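Local coordinates for protein putative ADP-Ribosyltransferase Scabin (Streptomyces scabiei 87.22, PDB 5EWY) that probably transfers ADP-ribose from NAD+ to DNA, as a toxin-type mono-ADP-ribosyltransferase of a plant-pathogenic bacterium, at residues 75-81 and 131-137. Numbering follows the deposited sequence.
Sequences LYRSDSR and SGYNYYI. With 5TQ (4-(8-fluoranyl-6-oxidanylidene-1,3,4,5-tetrahydrobenzo[c][1,6]naphthyridin-2-yl)butanoic acid), chain B.
Tyr76 turns the CE2 edge of its ring onto one face of Tyr136 in a T-shaped stack, centroids 5.3 Å apart and planes at 80°. The rings sit on a non-hydrogen-bonded pair of the antiparallel strands 75-79 and 133-137, between the hydrogen-bonded pairs Leu75 with Ile137 and Arg77 with Tyr135, where Tyr135 N donates to Arg77 O at 2.8 Å. On the face opposite the two stacked rings, Ile137 CD1 packs 3.8 Å from Arg77 CB, and Tyr135 runs alongside Asp79 CB until its OH donates to Arg81 O at 2.7 Å, tying the turn after the first strand to the second. That turn is an Asx turn, with Asp79 OD1 accepting from Arg81 N. The other carboxylate oxygen, OD2, takes both NE and NH1 of Arg77, nearly in the guanidinium plane. Arg77 reaches the inhibitor because its chain is stretched from CG to NE, with chi1 at 176° setting CG opposite the backbone N; NH1 also donates to the butanoate O22 at 2.8 Å. Ser78 holds the lactam by backbone alone, N to O19 and O from N10, a pairing consistent with nicotinamide recognition in ADP-ribosyltransferases. Strand 75-79 edges the four-stranded sheet, strand 172-179 flanks 133-137 on its other side, and helix 83-89 covers Tyr133 and Tyr135.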
# COMPACT_ATOMS: atom_id res chain seq x y z
N LEU A 75 -0.45 -7.45 -0.29
CA LEU A 75 0.48 -6.40 0.08
C LEU A 75 0.21 -6.02 1.53
O LEU A 75 -0.81 -6.40 2.11
CB LEU A 75 0.35 -5.19 -0.84
CG LEU A 75 0.59 -5.43 -2.33
CD1 LEU A 75 0.27 -4.17 -3.13
CD2 LEU A 75 1.99 -5.89 -2.62
N TYR A 76 1.12 -5.23 2.08
CA TYR A 76 1.07 -4.90 3.50
C TYR A 76 1.34 -3.43 3.71
O TYR A 76 2.02 -2.79 2.91
CB TYR A 76 2.06 -5.76 4.33
CG TYR A 76 1.95 -7.21 3.96
CD1 TYR A 76 2.67 -7.72 2.89
CD2 TYR A 76 1.07 -8.04 4.61
CE1 TYR A 76 2.51 -9.04 2.48
CE2 TYR A 76 0.91 -9.37 4.22
CZ TYR A 76 1.66 -9.82 3.19
OH TYR A 76 1.47 -11.13 2.78
N ARG A 77 0.78 -2.90 4.78
CA ARG A 77 1.09 -1.53 5.19
C ARG A 77 1.12 -1.47 6.71
O ARG A 77 0.11 -1.78 7.36
CB ARG A 77 0.05 -0.55 4.65
CG ARG A 77 0.32 0.87 5.15
CD ARG A 77 -0.60 1.90 4.51
NE ARG A 77 -0.53 3.16 5.26
CZ ARG A 77 0.40 4.09 5.10
NH1 ARG A 77 0.38 5.17 5.88
NH2 ARG A 77 1.33 4.01 4.17
N SER A 78 2.26 -1.05 7.26
CA SER A 78 2.39 -0.70 8.67
C SER A 78 1.79 0.69 8.85
O SER A 78 2.12 1.60 8.10
CB SER A 78 3.89 -0.71 9.02
OG SER A 78 4.07 -0.33 10.36
N ASP A 79 0.87 0.84 9.79
CA ASP A 79 0.26 2.14 10.04
C ASP A 79 -0.12 2.21 11.51
O ASP A 79 -0.64 1.26 12.08
CB ASP A 79 -0.96 2.31 9.12
CG ASP A 79 -1.33 3.75 8.86
OD1 ASP A 79 -1.26 4.58 9.81
OD2 ASP A 79 -1.69 4.08 7.70
N SER A 80 0.14 3.37 12.12
CA SER A 80 -0.29 3.59 13.49
C SER A 80 -1.79 3.87 13.59
O SER A 80 -2.36 3.78 14.68
CB SER A 80 0.48 4.76 14.10
OG SER A 80 0.35 5.91 13.28
N ARG A 81 -2.42 4.22 12.47
CA ARG A 81 -3.84 4.52 12.50
C ARG A 81 -4.65 3.26 12.65
O ARG A 81 -4.30 2.23 12.09
CB ARG A 81 -4.22 5.26 11.23
CG ARG A 81 -3.60 6.66 11.24
CD ARG A 81 -3.84 7.34 9.94
NE ARG A 81 -5.20 7.85 9.89
CZ ARG A 81 -5.97 7.81 8.81
NH1 ARG A 81 -5.53 7.28 7.67
NH2 ARG A 81 -7.20 8.30 8.88
N SER A 131 4.65 1.45 14.96
CA SER A 131 3.54 1.39 14.01
C SER A 131 2.79 0.25 14.65
O SER A 131 3.27 -0.82 14.72
CB SER A 131 3.92 1.11 12.56
OG SER A 131 2.97 1.60 11.61
N GLY A 132 1.64 0.50 15.17
CA GLY A 132 0.88 -0.45 15.89
C GLY A 132 0.15 -1.52 15.13
O GLY A 132 -0.30 -2.40 15.77
N TYR A 133 0.04 -1.39 13.81
CA TYR A 133 -0.67 -2.37 13.06
C TYR A 133 -0.00 -2.74 11.74
O TYR A 133 0.62 -1.95 11.14
CB TYR A 133 -2.03 -1.76 12.71
CG TYR A 133 -2.88 -1.36 13.91
CD1 TYR A 133 -3.66 -2.26 14.53
CD2 TYR A 133 -2.85 -0.09 14.39
CE1 TYR A 133 -4.40 -1.91 15.63
CE2 TYR A 133 -3.58 0.25 15.48
CZ TYR A 133 -4.35 -0.66 16.08
OH TYR A 133 -5.10 -0.34 17.16
N ASN A 134 -0.21 -3.98 11.36
CA ASN A 134 0.20 -4.48 10.04
C ASN A 134 -1.09 -4.77 9.26
O ASN A 134 -1.80 -5.73 9.56
CB ASN A 134 1.06 -5.73 10.20
CG ASN A 134 1.83 -6.08 8.95
OD1 ASN A 134 2.26 -5.19 8.19
ND2 ASN A 134 2.02 -7.39 8.72
N TYR A 135 -1.40 -3.94 8.27
CA TYR A 135 -2.57 -4.12 7.41
C TYR A 135 -2.25 -5.00 6.22
O TYR A 135 -1.13 -4.97 5.68
CB TYR A 135 -3.08 -2.77 6.93
CG TYR A 135 -3.76 -1.96 8.02
CD1 TYR A 135 -3.05 -1.09 8.82
CD2 TYR A 135 -5.12 -2.06 8.22
CE1 TYR A 135 -3.68 -0.36 9.82
CE2 TYR A 135 -5.76 -1.36 9.20
CZ TYR A 135 -5.04 -0.49 10.00
OH TYR A 135 -5.73 0.19 10.97
N TYR A 136 -3.24 -5.82 5.85
CA TYR A 136 -3.18 -6.78 4.75
C TYR A 136 -4.10 -6.26 3.65
O TYR A 136 -5.25 -5.91 3.92
CB TYR A 136 -3.69 -8.15 5.24
CG TYR A 136 -2.80 -8.86 6.23
CD1 TYR A 136 -2.38 -8.24 7.41
CD2 TYR A 136 -2.33 -10.11 5.98
CE1 TYR A 136 -1.57 -8.88 8.30
CE2 TYR A 136 -1.48 -10.75 6.86
CZ TYR A 136 -1.09 -10.11 8.02
OH TYR A 136 -0.28 -10.79 8.88
N ILE A 137 -3.55 -6.13 2.44
CA ILE A 137 -4.19 -5.41 1.34
C ILE A 137 -4.26 -6.32 0.12
O ILE A 137 -3.28 -7.01 -0.21
CB ILE A 137 -3.37 -4.14 1.01
CG1 ILE A 137 -3.49 -3.19 2.20
CG2 ILE A 137 -3.83 -3.46 -0.28
CD1 ILE A 137 -2.43 -2.11 2.23
N12 5TQ B . 5.19 5.92 6.40
C13 5TQ B . 4.35 5.45 7.31
C15 5TQ B . 5.65 7.35 6.47
C17 5TQ B . 3.73 8.94 6.00
C01 5TQ B . 5.94 0.63 3.36
C02 5TQ B . 6.86 1.06 2.42
C03 5TQ B . 7.32 2.38 2.42
C04 5TQ B . 6.83 3.28 3.35
C05 5TQ B . 5.90 2.86 4.33
C06 5TQ B . 5.46 1.53 4.32
C07 5TQ B . 4.51 1.08 5.33
C08 5TQ B . 5.38 3.77 5.32
C09 5TQ B . 4.45 3.25 6.26
N10 5TQ B . 4.04 1.96 6.23
C11 5TQ B . 5.73 5.13 5.45
C14 5TQ B . 3.92 4.16 7.26
C16 5TQ B . 4.67 8.36 7.04
C18 5TQ B . 2.51 8.06 5.80
O19 5TQ B . 4.11 -0.11 5.35
F20 5TQ B . 7.33 0.20 1.52
O21 5TQ B . 1.37 8.59 5.75
O22 5TQ B . 2.65 6.83 5.70